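Local coordinates for CRISPR-associated protein, Cse2 family (Meiothermus ruber, PDB 3WA8), which is the CasB (Cse2) subunit of a type I-E CRISPR system and probably binds G-rich crRNA sequence and helps stabilise the R-loop, at residues L151-S154 / R159-W162. Residues are numbered along the deposited sequence; the frame is centred on the assembly and turned at random.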
loop_
_atom_site.group_PDB
_atom_site.type_symbol
_atom_site.label_atom_id
_atom_site.label_comp_id
_atom_site.label_asym_id
_atom_site.label_seq_id
_atom_site.Cartn_x
_atom_site.Cartn_y
_atom_site.Cartn_z
ATOM N N LEU A 151 -6.434 -4.940 -8.373
ATOM C CA LEU A 151 -6.351 -4.574 -9.772
ATOM C C LEU A 151 -4.908 -4.402 -10.181
ATOM O O LEU A 151 -4.477 -5.009 -11.159
ATOM C CB LEU A 151 -7.177 -3.340 -10.099
ATOM C CG LEU A 151 -8.659 -3.615 -10.338
ATOM C CD1 LEU A 151 -9.388 -2.320 -10.569
ATOM C CD2 LEU A 151 -8.857 -4.535 -11.500
ATOM N N ILE A 152 -4.167 -3.607 -9.423
ATOM C CA ILE A 152 -2.751 -3.422 -9.672
ATOM C C ILE A 152 -1.986 -4.744 -9.869
ATOM O O ILE A 152 -1.156 -4.850 -10.782
ATOM C CB ILE A 152 -2.110 -2.643 -8.535
ATOM C CG1 ILE A 152 -2.659 -1.228 -8.512
ATOM C CG2 ILE A 152 -0.609 -2.592 -8.694
ATOM C CD1 ILE A 152 -2.521 -0.555 -7.192
ATOM N N GLU A 153 -2.280 -5.744 -9.028
ATOM C CA GLU A 153 -1.571 -7.039 -9.030
ATOM C C GLU A 153 -1.905 -7.883 -10.261
ATOM O O GLU A 153 -1.152 -8.768 -10.630
ATOM C CB GLU A 153 -1.873 -7.823 -7.747
ATOM C CG GLU A 153 -1.328 -7.188 -6.450
ATOM C CD GLU A 153 -0.029 -7.808 -5.950
ATOM O OE1 GLU A 153 0.372 -8.877 -6.445
ATOM O OE2 GLU A 153 0.591 -7.244 -5.026
ATOM N N SER A 154 -3.031 -7.599 -10.901
ATOM C CA SER A 154 -3.341 -8.178 -12.194
ATOM C C SER A 154 -2.343 -7.810 -13.260
ATOM O O SER A 154 -2.111 -8.609 -14.158
ATOM C CB SER A 154 -4.716 -7.737 -12.684
ATOM O OG SER A 154 -5.727 -8.382 -11.944
ATOM N N ARG A 159 5.284 -2.497 -9.623
ATOM C CA ARG A 159 5.776 -2.629 -8.262
ATOM C C ARG A 159 4.936 -1.805 -7.310
ATOM O O ARG A 159 4.643 -0.679 -7.624
ATOM C CB ARG A 159 7.233 -2.161 -8.198
ATOM C CG ARG A 159 7.750 -1.942 -6.793
ATOM C CD ARG A 159 9.252 -2.133 -6.671
ATOM N NE ARG A 159 9.682 -1.914 -5.292
ATOM C CZ ARG A 159 10.924 -1.609 -4.930
ATOM N NH1 ARG A 159 11.903 -1.502 -5.825
ATOM N NH2 ARG A 159 11.194 -1.412 -3.656
ATOM N N ILE A 160 4.563 -2.358 -6.155
ATOM C CA ILE A 160 3.924 -1.574 -5.084
ATOM C C ILE A 160 4.907 -1.423 -3.946
ATOM O O ILE A 160 5.301 -2.434 -3.353
ATOM C CB ILE A 160 2.681 -2.274 -4.490
ATOM C CG1 ILE A 160 1.493 -2.164 -5.443
ATOM C CG2 ILE A 160 2.305 -1.668 -3.151
ATOM C CD1 ILE A 160 0.412 -3.170 -5.162
ATOM N N TYR A 161 5.310 -0.196 -3.621
ATOM C CA TYR A 161 6.233 -0.023 -2.509
ATOM C C TYR A 161 5.498 -0.123 -1.166
ATOM O O TYR A 161 4.901 0.847 -0.681
ATOM C CB TYR A 161 7.041 1.258 -2.642
ATOM C CG TYR A 161 7.755 1.387 -3.959
ATOM C CD1 TYR A 161 9.134 1.195 -4.060
ATOM C CD2 TYR A 161 7.070 1.728 -5.117
ATOM C CE1 TYR A 161 9.820 1.338 -5.304
ATOM C CE2 TYR A 161 7.740 1.867 -6.362
ATOM C CZ TYR A 161 9.101 1.665 -6.436
ATOM O OH TYR A 161 9.722 1.818 -7.638
ATOM N N TRP A 162 5.529 -1.303 -0.558
ATOM C CA TRP A 162 4.808 -1.501 0.693
ATOM C C TRP A 162 5.194 -0.579 1.843
ATOM O O TRP A 162 4.315 -0.055 2.526
ATOM C CB TRP A 162 4.878 -2.936 1.118
ATOM C CG TRP A 162 4.416 -3.825 0.045
ATOM C CD1 TRP A 162 5.196 -4.506 -0.833
ATOM C CD2 TRP A 162 3.053 -4.133 -0.294
ATOM N NE1 TRP A 162 4.409 -5.244 -1.688
ATOM C CE2 TRP A 162 3.090 -5.026 -1.390
ATOM C CE3 TRP A 162 1.807 -3.756 0.233
ATOM C CZ2 TRP A 162 1.936 -5.549 -1.976
ATOM C CZ3 TRP A 162 0.655 -4.279 -0.349
ATOM C CH2 TRP A 162 0.737 -5.173 -1.441
#
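Ile152 and Ile160 meet where helix 141-154 of the all-helical Cse2 fold packs against the loop that leads into helix 162-170. Both segments belong to one helix-loop-helix connection. Methyl CG2 of Ile152 lies 3.7 Å from CD1 of Ile160 and 3.9 Å from CG1 of Ile160. With chi1 at -66°, CG1 of Ile152 stands beside the backbone N and CG2 lies opposite that N, on the side that meets Ile160. On its other branch, Ile160 sets CG2 over the centre of one face of the Trp162 ring, 3.7 Å above the plane. Ile160 thus touches Ile152 with one branch and the indole face with the other.

Glu153 reaches the same loop from the next position of the helix. The bend at chi2 (-100°) brings OE2 to the edge of the indole. The carboxylate and ring planes are 35° apart. No hydrogen bond joins the two segments. The carboxylate is held instead by Thr75 OG1 at OE2 and by the backbone N of Val76 at OE1. These two bonds probably fix its rotation.

Farther out, Ile113 and Leu116 of helix 109-119 back Ile152, and Leu109 of the same helix touches Ile160. Trp72 meets Trp162 edge-to-face, and a bound mercury(II) ion lies about 4 Å from the Trp162 side chain. At the indole edge, OE2 of Glu153 is 3.7 Å from CZ2 of Trp162, near the ring plane.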